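Local coordinates for protein putative mandelate racemase (Zymomonas mobilis, PDB 2OX4) that binds magnesium and is probably a lyase of the enolase superfamily, a putative dehydratase of the mandelate racemase group, at residues C[72-77]-C[93-98]; C[76-81]-C[271-276]; C[130-135]-C[213-218]; C[164-169]-C[340-345]. One frame throughout, in Å; residues are numbered along the deposited sequence. Where two conformers were deposited one is given.

Interaction 1 of 4, residues C[72-77]-C[93-98]; sequences AIWEKL and SGISAF
Ile95 of helix 89-110 reaches across to Trp74 and Leu77 on helix 70-79, and its side chain splits between them. CB sits on the flank of its helix that faces helix 70-79. From there one branch, CG2, runs anti to the backbone N (chi1 places CG1 at -57°). This methyl comes to rest over a face of the Trp74 indole. It lies 3.5 Å from the centroid of the five-membered ring, only 18° off the ring normal, which makes a CH-pi contact. Its nearest ring atoms are on the pyrrole side: CG2 of Ile95 is 3.3 Å from Trp74 NE1 and 3.4 Å from Trp74 CD1. The other branch goes toward Leu77. CG1 of Ile95 lies 3.8 Å from Leu77 CB, and the terminal CD1 of Ile95 meets the same CB at 3.8 Å. CD1 also comes to 4.0 Å from the backbone C of Leu77, so the tip ends against the main chain of the other helix. The two helices belong to the N-terminal domain of the mandelate racemase and muconate lactonizing enzyme family, and the contact is buried helix-to-helix packing away from the metal. The indole N-H is not spent on Ile95: Trp74 NE1 hydrogen-bonds the carbonyl O of Gly295. Trp74 also takes part in a cation-pi contact with Arg272. CG of Trp74 is anti to its backbone N (chi1 -156°), which turns the indole across the Ile95 side chain at about a right angle.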
# COMPACT_ATOMS: atom_id res chain seq x y z
N ALA C 72 -5.35 -36.68 1.15
CA ALA C 72 -6.15 -36.85 -0.06
C ALA C 72 -7.63 -36.71 0.22
O ALA C 72 -8.37 -36.13 -0.57
CB ALA C 72 -5.87 -38.21 -0.72
N ILE C 73 -8.08 -37.26 1.35
CA ILE C 73 -9.49 -37.17 1.68
C ILE C 73 -9.88 -35.70 1.98
O ILE C 73 -10.92 -35.24 1.53
CB ILE C 73 -9.90 -38.10 2.84
CG1 ILE C 73 -9.75 -39.58 2.42
CG2 ILE C 73 -11.35 -37.81 3.28
CD1 ILE C 73 -9.73 -40.56 3.62
N TRP C 74 -9.03 -34.99 2.72
CA TRP C 74 -9.30 -33.59 3.06
C TRP C 74 -9.42 -32.81 1.76
O TRP C 74 -10.36 -32.04 1.59
CB TRP C 74 -8.16 -33.00 3.91
CG TRP C 74 -8.56 -31.82 4.78
CD1 TRP C 74 -8.80 -31.83 6.14
CD2 TRP C 74 -8.72 -30.45 4.36
NE1 TRP C 74 -9.11 -30.56 6.58
CE2 TRP C 74 -9.06 -29.70 5.51
CE3 TRP C 74 -8.60 -29.80 3.13
CZ2 TRP C 74 -9.31 -28.31 5.46
CZ3 TRP C 74 -8.84 -28.41 3.07
CH2 TRP C 74 -9.19 -27.69 4.23
N GLU C 75 -8.49 -33.04 0.84
CA GLU C 75 -8.52 -32.33 -0.44
C GLU C 75 -9.73 -32.73 -1.30
O GLU C 75 -10.29 -31.89 -1.99
CB GLU C 75 -7.20 -32.53 -1.20
CG GLU C 75 -7.07 -31.75 -2.54
CD GLU C 75 -6.70 -30.26 -2.40
OE1 GLU C 75 -6.65 -29.72 -1.27
OE2 GLU C 75 -6.46 -29.61 -3.45
N LYS C 76 -10.12 -34.00 -1.25
CA LYS C 76 -11.34 -34.47 -1.93
C LYS C 76 -12.60 -33.77 -1.40
O LYS C 76 -13.39 -33.26 -2.18
CB LYS C 76 -11.47 -35.99 -1.79
CG LYS C 76 -12.69 -36.62 -2.46
CD LYS C 76 -12.72 -38.12 -2.17
CE LYS C 76 -14.02 -38.77 -2.64
NZ LYS C 76 -13.98 -40.25 -2.43
N LEU C 77 -12.78 -33.75 -0.09
CA LEU C 77 -13.89 -33.00 0.52
C LEU C 77 -13.85 -31.50 0.20
O LEU C 77 -14.90 -30.87 0.05
CB LEU C 77 -13.98 -33.24 2.02
CG LEU C 77 -14.31 -34.71 2.34
CD1 LEU C 77 -14.38 -34.95 3.85
CD2 LEU C 77 -15.65 -35.15 1.66
N SER C 93 -16.90 -27.87 9.30
CA SER C 93 -17.24 -28.75 10.43
C SER C 93 -17.33 -30.21 10.00
O SER C 93 -16.93 -31.11 10.74
CB SER C 93 -18.57 -28.35 11.07
OG SER C 93 -18.45 -27.13 11.78
N GLY C 94 -17.87 -30.44 8.80
CA GLY C 94 -18.01 -31.80 8.28
C GLY C 94 -16.66 -32.43 7.97
O GLY C 94 -16.39 -33.56 8.35
N ILE C 95 -15.80 -31.68 7.29
CA ILE C 95 -14.42 -32.10 7.07
C ILE C 95 -13.72 -32.39 8.41
O ILE C 95 -13.07 -33.44 8.57
CB ILE C 95 -13.63 -31.07 6.23
CG1 ILE C 95 -14.34 -30.83 4.89
CG2 ILE C 95 -12.23 -31.58 5.97
CD1 ILE C 95 -13.56 -29.91 3.89
N SER C 96 -13.92 -31.50 9.38
CA SER C 96 -13.26 -31.56 10.69
C SER C 96 -13.58 -32.87 11.41
O SER C 96 -12.68 -33.54 11.92
CB SER C 96 -13.71 -30.41 11.59
OG SER C 96 -13.38 -29.15 11.05
N ALA C 97 -14.87 -33.20 11.48
CA ALA C 97 -15.30 -34.31 12.33
C ALA C 97 -14.75 -35.62 11.80
O ALA C 97 -14.22 -36.45 12.56
CB ALA C 97 -16.83 -34.35 12.48
N PHE C 98 -14.83 -35.80 10.49
CA PHE C 98 -14.25 -36.95 9.84
C PHE C 98 -12.75 -37.04 10.05
O PHE C 98 -12.22 -38.10 10.39
CB PHE C 98 -14.64 -36.99 8.36
CG PHE C 98 -16.03 -37.50 8.13
CD1 PHE C 98 -17.01 -36.68 7.59
CD2 PHE C 98 -16.37 -38.80 8.49
CE1 PHE C 98 -18.30 -37.17 7.38
CE2 PHE C 98 -17.66 -39.30 8.28
CZ PHE C 98 -18.62 -38.49 7.74

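Interaction 2 of 4, residues C[76-81]-C[271-276]; sequences KLFKKT and SRWGFL
The seam between the N-terminal domain and the barrel domain is bridged here by two aromatic side chains, Phe78 near the end of helix 70-79 and Trp273 of helix 271-280. They come from opposite directions, and the CE2-CZ side of the Phe78 ring lies against one face of the six-membered ring of Trp273. Phe78 CE2 is 3.5 Å from Trp273 CH2, and Phe78 CZ is 3.6 Å from Trp273 CZ2. The ring planes are inclined at 39°, with 4.6 Å between the centroids of the Phe78 ring and the six-membered ring of Trp273. Phe78 CZ lies over the indole toward its rim. Phe78 gets there with CG anti to its backbone N (chi1 -178°), which carries the ring out from helix 70-79. In the enolase superfamily the N-terminal domain packs against a modified TIM barrel, and this contact is one place where the two domains touch. Losing the indole to an alanine at Trp273 would probably open a gap beside the Phe78 ring and let that ring turn more freely. Trp273 CH2 also lies over a face of the guanidinium of its neighbour Arg272. That group forms a salt bridge with Glu299 through NE. Leu247 of the third subunit packs on both Phe78 and Trp273, and Ile309 of the second subunit packs on Trp273, so subunit contacts cover the aromatic pair. On the helix 70-79 side, Thr81 OG1 donates to Leu77 O at 2.7 Å.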
# COMPACT_ATOMS: atom_id res chain seq x y z
N LYS C 76 -10.12 -34.00 -1.25
CA LYS C 76 -11.34 -34.47 -1.93
C LYS C 76 -12.60 -33.77 -1.40
O LYS C 76 -13.39 -33.26 -2.18
CB LYS C 76 -11.47 -35.99 -1.79
CG LYS C 76 -12.69 -36.62 -2.46
CD LYS C 76 -12.72 -38.12 -2.17
CE LYS C 76 -14.02 -38.77 -2.64
NZ LYS C 76 -13.98 -40.25 -2.43
N LEU C 77 -12.78 -33.75 -0.09
CA LEU C 77 -13.89 -33.00 0.52
C LEU C 77 -13.85 -31.50 0.20
O LEU C 77 -14.90 -30.87 0.05
CB LEU C 77 -13.98 -33.24 2.02
CG LEU C 77 -14.31 -34.71 2.34
CD1 LEU C 77 -14.38 -34.95 3.85
CD2 LEU C 77 -15.65 -35.15 1.66
N PHE C 78 -12.64 -30.95 0.07
CA PHE C 78 -12.45 -29.53 -0.27
C PHE C 78 -12.81 -29.28 -1.75
O PHE C 78 -13.53 -28.32 -2.06
CB PHE C 78 -11.01 -29.13 0.07
CG PHE C 78 -10.68 -27.66 -0.18
CD1 PHE C 78 -11.51 -26.65 0.30
CD2 PHE C 78 -9.52 -27.31 -0.85
CE1 PHE C 78 -11.20 -25.29 0.07
CE2 PHE C 78 -9.20 -25.96 -1.08
CZ PHE C 78 -10.03 -24.96 -0.62
N LYS C 79 -12.33 -30.15 -2.64
CA LYS C 79 -12.32 -29.88 -4.10
C LYS C 79 -13.42 -30.57 -4.89
O LYS C 79 -13.75 -30.16 -6.02
CB LYS C 79 -10.95 -30.23 -4.71
CG LYS C 79 -9.81 -29.30 -4.28
CD LYS C 79 -10.01 -27.88 -4.82
CE LYS C 79 -8.79 -27.00 -4.52
NZ LYS C 79 -7.50 -27.56 -5.09
N LYS C 80 -14.00 -31.63 -4.33
CA LYS C 80 -14.90 -32.49 -5.11
C LYS C 80 -16.37 -32.43 -4.67
O LYS C 80 -17.22 -33.11 -5.26
CB LYS C 80 -14.39 -33.94 -5.15
CG LYS C 80 -13.03 -34.11 -5.84
CD LYS C 80 -13.11 -33.64 -7.28
CE LYS C 80 -11.93 -34.13 -8.11
NZ LYS C 80 -12.04 -33.64 -9.52
N THR C 81 -16.66 -31.63 -3.65
CA THR C 81 -18.02 -31.47 -3.13
C THR C 81 -18.72 -30.26 -3.75
O THR C 81 -19.93 -30.06 -3.55
CB THR C 81 -18.00 -31.28 -1.59
OG1 THR C 81 -17.13 -30.19 -1.24
CG2 THR C 81 -17.53 -32.56 -0.89
N SER C 271 -10.28 -22.98 8.60
CA SER C 271 -9.21 -23.33 7.65
C SER C 271 -8.07 -22.31 7.57
O SER C 271 -8.20 -21.18 8.05
CB SER C 271 -9.75 -23.67 6.25
OG SER C 271 -9.89 -22.49 5.44
N ARG C 272 -6.96 -22.74 6.96
CA ARG C 272 -5.85 -21.85 6.57
C ARG C 272 -6.36 -20.59 5.88
O ARG C 272 -5.88 -19.48 6.18
CB ARG C 272 -4.95 -22.59 5.57
CG ARG C 272 -3.93 -23.57 6.15
CD ARG C 272 -3.40 -24.46 5.01
NE ARG C 272 -4.40 -25.44 4.60
CZ ARG C 272 -4.27 -26.27 3.56
NH1 ARG C 272 -3.19 -26.21 2.77
NH2 ARG C 272 -5.23 -27.16 3.31
N TRP C 273 -7.33 -20.76 4.98
CA TRP C 273 -7.92 -19.63 4.23
C TRP C 273 -8.61 -18.59 5.12
O TRP C 273 -8.55 -17.39 4.85
CB TRP C 273 -8.91 -20.13 3.17
CG TRP C 273 -8.23 -20.86 2.03
CD1 TRP C 273 -7.88 -20.33 0.82
CD2 TRP C 273 -7.83 -22.24 1.98
NE1 TRP C 273 -7.28 -21.28 0.03
CE2 TRP C 273 -7.25 -22.47 0.71
CE3 TRP C 273 -7.92 -23.32 2.89
CZ2 TRP C 273 -6.74 -23.71 0.33
CZ3 TRP C 273 -7.41 -24.55 2.51
CH2 TRP C 273 -6.84 -24.75 1.24
N GLY C 274 -9.29 -19.06 6.17
CA GLY C 274 -9.95 -18.16 7.12
C GLY C 274 -8.95 -17.35 7.93
O GLY C 274 -9.12 -16.14 8.12
N PHE C 275 -7.89 -18.02 8.38
CA PHE C 275 -6.90 -17.36 9.24
C PHE C 275 -5.94 -16.44 8.50
O PHE C 275 -5.44 -15.46 9.07
CB PHE C 275 -6.17 -18.37 10.11
CG PHE C 275 -7.01 -18.85 11.26
CD1 PHE C 275 -7.12 -18.08 12.41
CD2 PHE C 275 -7.75 -20.04 11.16
CE1 PHE C 275 -7.93 -18.49 13.47
CE2 PHE C 275 -8.56 -20.46 12.22
CZ PHE C 275 -8.64 -19.68 13.38
N LEU C 276 -5.73 -16.73 7.22
CA LEU C 276 -4.77 -15.99 6.40
C LEU C 276 -4.84 -14.45 6.52
O LEU C 276 -3.83 -13.84 6.84
CB LEU C 276 -4.79 -16.46 4.94
CG LEU C 276 -3.92 -15.64 3.97
CD1 LEU C 276 -2.43 -15.83 4.25
CD2 LEU C 276 -4.24 -15.99 2.51

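Interaction 3 of 4, residues C[130-135]-C[213-218]; sequences ASQLQF and IVENHG. With MG (magnesium ion), chain O.
Gln132, just past strand 126-131, reaches Glu215 at the end of strand 211-215 and His217 in the loop that follows, at the metal end of the TIM-like barrel. The tight part is a single polar bond. Gln132 NE2 donates to Glu215 OE1 at 3.1 Å, with an N-H...O angle of 159°. It uses the anti lone pair of OE1, and the amide and carboxylate planes lie only 9° apart. The same OE1 binds the magnesium ion at 2.2 Å, so Gln132 is a second-shell partner of a metal ligand. Glu241 and Glu267 complete the protein ligands. Gln132 is itself held, because Gln134 NE2 donates to Gln132 OE1 at 2.8 Å and fixes the turn of the amide. A leucine in place of Gln132 would probably deprive Glu215 OE1 of this donor and leave Gln134 NE2 without this acceptor.

The side toward His217 is looser. Gln132 OE1 is 3.4 Å from His217 CE1, while Gln134 NE2 comes at the edge of the ring at 3.9 Å from CE1. His217 ND1 is hydrogen-bonded to Asp168, and His217 packs on Phe82 of the third subunit. Three waters complete the magnesium shell, the hydrated side of the contact. The carboxylate of Glu215 lies over the centre of the His217 face. Its other oxygen, OE2, takes a bond from water 1, itself on the metal, and one from His217 N at 2.9 Å.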
# COMPACT_ATOMS: atom_id res chain seq x y z
N ALA C 130 -10.02 -21.69 33.54
CA ALA C 130 -11.41 -21.97 33.82
C ALA C 130 -12.31 -21.03 33.02
O ALA C 130 -12.28 -19.82 33.24
CB ALA C 130 -11.67 -21.79 35.33
N SER C 131 -13.13 -21.60 32.14
CA SER C 131 -13.80 -20.84 31.09
C SER C 131 -15.28 -20.60 31.33
O SER C 131 -16.03 -21.54 31.61
CB SER C 131 -13.62 -21.52 29.74
OG SER C 131 -14.11 -20.67 28.71
N GLN C 132 -15.68 -19.33 31.13
CA GLN C 132 -17.08 -18.87 31.11
C GLN C 132 -17.66 -18.84 32.53
O GLN C 132 -18.67 -19.47 32.82
CB GLN C 132 -17.97 -19.68 30.13
CG GLN C 132 -17.39 -19.89 28.71
CD GLN C 132 -17.26 -18.62 27.87
OE1 GLN C 132 -17.62 -17.53 28.31
NE2 GLN C 132 -16.75 -18.76 26.64
N LEU C 133 -16.98 -18.09 33.40
CA LEU C 133 -17.36 -17.96 34.82
C LEU C 133 -18.75 -17.37 35.00
O LEU C 133 -19.41 -17.64 36.00
CB LEU C 133 -16.37 -17.07 35.58
CG LEU C 133 -14.89 -17.41 35.72
CD1 LEU C 133 -14.22 -16.27 36.48
CD2 LEU C 133 -14.67 -18.74 36.41
N GLN C 134 -19.18 -16.56 34.04
CA GLN C 134 -20.50 -15.92 34.10
C GLN C 134 -21.68 -16.92 34.08
O GLN C 134 -22.81 -16.53 34.36
CB GLN C 134 -20.64 -14.85 33.01
CG GLN C 134 -20.90 -15.38 31.61
CD GLN C 134 -19.66 -15.86 30.88
OE1 GLN C 134 -18.54 -15.77 31.38
NE2 GLN C 134 -19.85 -16.38 29.66
N PHE C 135 -21.41 -18.19 33.77
CA PHE C 135 -22.43 -19.24 33.80
C PHE C 135 -22.31 -20.15 35.02
O PHE C 135 -23.01 -21.17 35.13
CB PHE C 135 -22.37 -20.10 32.53
CG PHE C 135 -22.75 -19.36 31.28
CD1 PHE C 135 -23.88 -18.55 31.25
CD2 PHE C 135 -21.97 -19.46 30.14
CE1 PHE C 135 -24.24 -17.87 30.10
CE2 PHE C 135 -22.31 -18.77 28.98
CZ PHE C 135 -23.45 -17.97 28.96
N ILE C 213 -8.93 -13.38 31.26
CA ILE C 213 -9.27 -13.21 29.85
C ILE C 213 -10.69 -12.67 29.76
O ILE C 213 -11.60 -13.17 30.43
CB ILE C 213 -9.18 -14.58 29.13
CG1 ILE C 213 -7.76 -15.14 29.22
CG2 ILE C 213 -9.69 -14.46 27.67
CD1 ILE C 213 -7.71 -16.65 29.16
N VAL C 214 -10.89 -11.64 28.95
CA VAL C 214 -12.22 -11.08 28.75
C VAL C 214 -12.80 -11.51 27.39
O VAL C 214 -12.18 -11.31 26.35
CB VAL C 214 -12.20 -9.53 28.91
CG1 VAL C 214 -13.54 -8.92 28.48
CG2 VAL C 214 -11.88 -9.16 30.39
N GLU C 215 -13.99 -12.11 27.44
CA GLU C 215 -14.66 -12.71 26.29
C GLU C 215 -15.86 -11.84 25.89
O GLU C 215 -16.78 -11.66 26.68
CB GLU C 215 -15.11 -14.13 26.71
CG GLU C 215 -16.31 -14.74 25.99
CD GLU C 215 -15.94 -15.36 24.66
OE1 GLU C 215 -15.79 -16.60 24.58
OE2 GLU C 215 -15.80 -14.61 23.67
N ASN C 216 -15.84 -11.28 24.68
CA ASN C 216 -17.00 -10.50 24.19
C ASN C 216 -18.05 -11.28 23.38
O ASN C 216 -19.14 -10.75 23.09
CB ASN C 216 -16.54 -9.25 23.40
CG ASN C 216 -16.04 -8.12 24.31
OD1 ASN C 216 -15.83 -6.99 23.84
ND2 ASN C 216 -15.84 -8.41 25.58
N HIS C 217 -17.73 -12.52 23.00
CA HIS C 217 -18.66 -13.40 22.26
C HIS C 217 -19.16 -12.84 20.93
O HIS C 217 -20.24 -13.21 20.45
CB HIS C 217 -19.88 -13.79 23.13
CG HIS C 217 -19.68 -15.04 23.93
ND1 HIS C 217 -19.75 -15.07 25.31
CD2 HIS C 217 -19.42 -16.31 23.55
CE1 HIS C 217 -19.54 -16.30 25.74
NE2 HIS C 217 -19.34 -17.07 24.69
N GLY C 218 -18.40 -11.93 20.32
CA GLY C 218 -18.85 -11.27 19.09
C GLY C 218 -20.10 -10.41 19.23
O GLY C 218 -20.74 -10.08 18.23
MG MG O . -15.39 -17.80 22.74
O HOH W 1 -16.39 -16.10 21.73
O HOH W 2 -17.54 -18.77 22.81
O HOH W 3 -14.95 -19.54 23.82

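Interaction 4 of 4, residues C[164-169]-C[340-345]; sequences AVKVDV and IHEHHQ
Glu342 OE2 is gripped by two groups, the ammonium of Lys166 and the hydroxyl of Ser131. Lys166 NZ donates to it at 3.1 Å in a salt bridge, and Ser131 OG is hydrogen-bonded to the same oxygen. The lysine arrives from above the carboxylate plane, 66° out of it. Glu342 OE1 stays farther off, 4.2 Å from Lys166 NZ. The carboxylate end of Glu342 therefore meets the lysine through one oxygen. Glu342 is stretched out, with CG anti to its backbone N (chi1 176°), and this carries its carboxylate across to the lysine. Lys166 starts in the same sense but bends at chi3 (89°), which brings NZ round. The side chains cross at a slant. Both lie in strands of the TIM-like barrel of the enolase superfamily. Strands 164-167 and 341-344 are not direct neighbours: strand 126-131 runs between them, parallel to both, and pairs with each. The contact therefore passes over that strand inside the barrel. Lys166 NZ has further partners, a salt bridge to Glu241 and a hydrogen bond to Tyr129 OH. Glu241 is a magnesium ligand, so the lysine lies beside the metal site, with its side chain about 4 Å from the ion at the nearest atoms. Two residues earlier in each segment the contact is apolar. Ala164 CB meets Ile340 CD1 at 3.8 Å. The extended Ile340 side chain brings CD1 to it.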
# COMPACT_ATOMS: atom_id res chain seq x y z
N ALA C 164 -5.72 -19.01 35.87
CA ALA C 164 -6.32 -18.17 34.84
C ALA C 164 -7.80 -18.48 34.73
O ALA C 164 -8.24 -19.63 34.91
CB ALA C 164 -5.62 -18.41 33.50
N VAL C 165 -8.58 -17.44 34.43
CA VAL C 165 -10.01 -17.56 34.22
C VAL C 165 -10.44 -16.75 33.00
O VAL C 165 -9.77 -15.78 32.63
CB VAL C 165 -10.81 -17.05 35.46
CG1 VAL C 165 -10.50 -17.90 36.70
CG2 VAL C 165 -10.52 -15.57 35.72
N LYS C 166 -11.56 -17.14 32.40
CA LYS C 166 -12.17 -16.32 31.34
C LYS C 166 -13.62 -16.00 31.65
O LYS C 166 -14.38 -16.86 32.09
CB LYS C 166 -12.07 -17.01 29.98
CG LYS C 166 -12.62 -16.15 28.82
CD LYS C 166 -12.34 -16.80 27.46
CE LYS C 166 -13.43 -17.77 27.03
NZ LYS C 166 -12.99 -18.48 25.78
N VAL C 167 -14.00 -14.76 31.39
CA VAL C 167 -15.35 -14.30 31.71
C VAL C 167 -15.86 -13.34 30.63
O VAL C 167 -15.09 -12.54 30.09
CB VAL C 167 -15.37 -13.66 33.12
CG1 VAL C 167 -14.40 -12.48 33.21
CG2 VAL C 167 -16.78 -13.29 33.53
N ASP C 168 -17.14 -13.49 30.29
CA ASP C 168 -17.88 -12.50 29.51
C ASP C 168 -18.59 -11.57 30.49
O ASP C 168 -19.53 -11.99 31.17
CB ASP C 168 -18.89 -13.20 28.59
CG ASP C 168 -19.65 -12.23 27.67
OD1 ASP C 168 -19.65 -11.00 27.92
OD2 ASP C 168 -20.24 -12.72 26.69
N VAL C 169 -18.13 -10.32 30.54
CA VAL C 169 -18.64 -9.35 31.52
C VAL C 169 -19.69 -8.37 30.96
O VAL C 169 -20.25 -7.58 31.72
CB VAL C 169 -17.49 -8.59 32.24
CG1 VAL C 169 -16.59 -9.56 33.01
CG2 VAL C 169 -16.66 -7.76 31.25
N ILE C 340 -2.36 -21.64 26.02
CA ILE C 340 -3.13 -22.04 27.21
C ILE C 340 -4.32 -22.89 26.73
O ILE C 340 -4.71 -22.81 25.56
CB ILE C 340 -3.59 -20.81 28.04
CG1 ILE C 340 -4.05 -21.22 29.45
CG2 ILE C 340 -4.63 -19.96 27.28
CD1 ILE C 340 -4.27 -20.04 30.39
N HIS C 341 -4.85 -23.74 27.61
CA HIS C 341 -5.98 -24.60 27.25
C HIS C 341 -7.29 -24.13 27.91
O HIS C 341 -7.32 -23.81 29.09
CB HIS C 341 -5.69 -26.06 27.63
CG HIS C 341 -6.83 -26.99 27.33
ND1 HIS C 341 -6.94 -27.67 26.14
CD2 HIS C 341 -7.93 -27.32 28.05
CE1 HIS C 341 -8.04 -28.39 26.14
NE2 HIS C 341 -8.67 -28.19 27.29
N GLU C 342 -8.35 -24.08 27.12
CA GLU C 342 -9.66 -23.67 27.60
C GLU C 342 -10.39 -24.87 28.20
O GLU C 342 -10.62 -25.88 27.52
CB GLU C 342 -10.51 -23.15 26.44
CG GLU C 342 -11.92 -22.79 26.88
CD GLU C 342 -12.76 -22.17 25.77
OE1 GLU C 342 -12.49 -22.42 24.57
OE2 GLU C 342 -13.70 -21.45 26.12
N HIS C 343 -10.76 -24.76 29.47
CA HIS C 343 -11.58 -25.81 30.07
C HIS C 343 -12.96 -25.27 30.41
O HIS C 343 -13.12 -24.46 31.33
CB HIS C 343 -10.90 -26.44 31.29
CG HIS C 343 -11.62 -27.65 31.81
ND1 HIS C 343 -11.89 -28.75 31.02
CD2 HIS C 343 -12.14 -27.92 33.03
CE1 HIS C 343 -12.54 -29.65 31.74
NE2 HIS C 343 -12.71 -29.17 32.96
N HIS C 344 -13.95 -25.70 29.62
CA HIS C 344 -15.27 -25.07 29.60
C HIS C 344 -16.10 -25.60 30.74
O HIS C 344 -16.04 -26.80 31.08
CB HIS C 344 -15.97 -25.33 28.26
CG HIS C 344 -17.06 -24.35 27.95
ND1 HIS C 344 -18.24 -24.29 28.65
CD2 HIS C 344 -17.14 -23.39 26.99
CE1 HIS C 344 -19.01 -23.34 28.15
NE2 HIS C 344 -18.36 -22.78 27.14
N GLN C 345 -16.89 -24.71 31.34
CA GLN C 345 -17.78 -25.05 32.44
C GLN C 345 -18.81 -26.14 32.10
O GLN C 345 -19.22 -26.91 32.98
CB GLN C 345 -18.45 -23.80 33.03
CG GLN C 345 -19.48 -23.09 32.14
CD GLN C 345 -20.87 -23.70 32.24
OE1 GLN C 345 -21.44 -24.13 31.24
NE2 GLN C 345 -21.42 -23.75 33.45

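How the interactions relate
From the N terminus, interaction 1 comes first and closes a short loop, with 15 residues between its segments, and joins two helices of the N-terminal domain. Interaction 2 starts from the same helix, 70-79, and spans 189 residues to helix 271-280, tying that domain to the barrel. The two touch, with Trp74 against Arg272 and Trp273. Interaction 3 is nested inside the loop of interaction 2 and joins the ends of strands 126-131 and 211-215. Interaction 4 crosses both 2 and 3 and brings strand 341-344 near strand 164-167. Interactions 3 and 4 meet around the magnesium site, their centres about 29 Å from that of interaction 2.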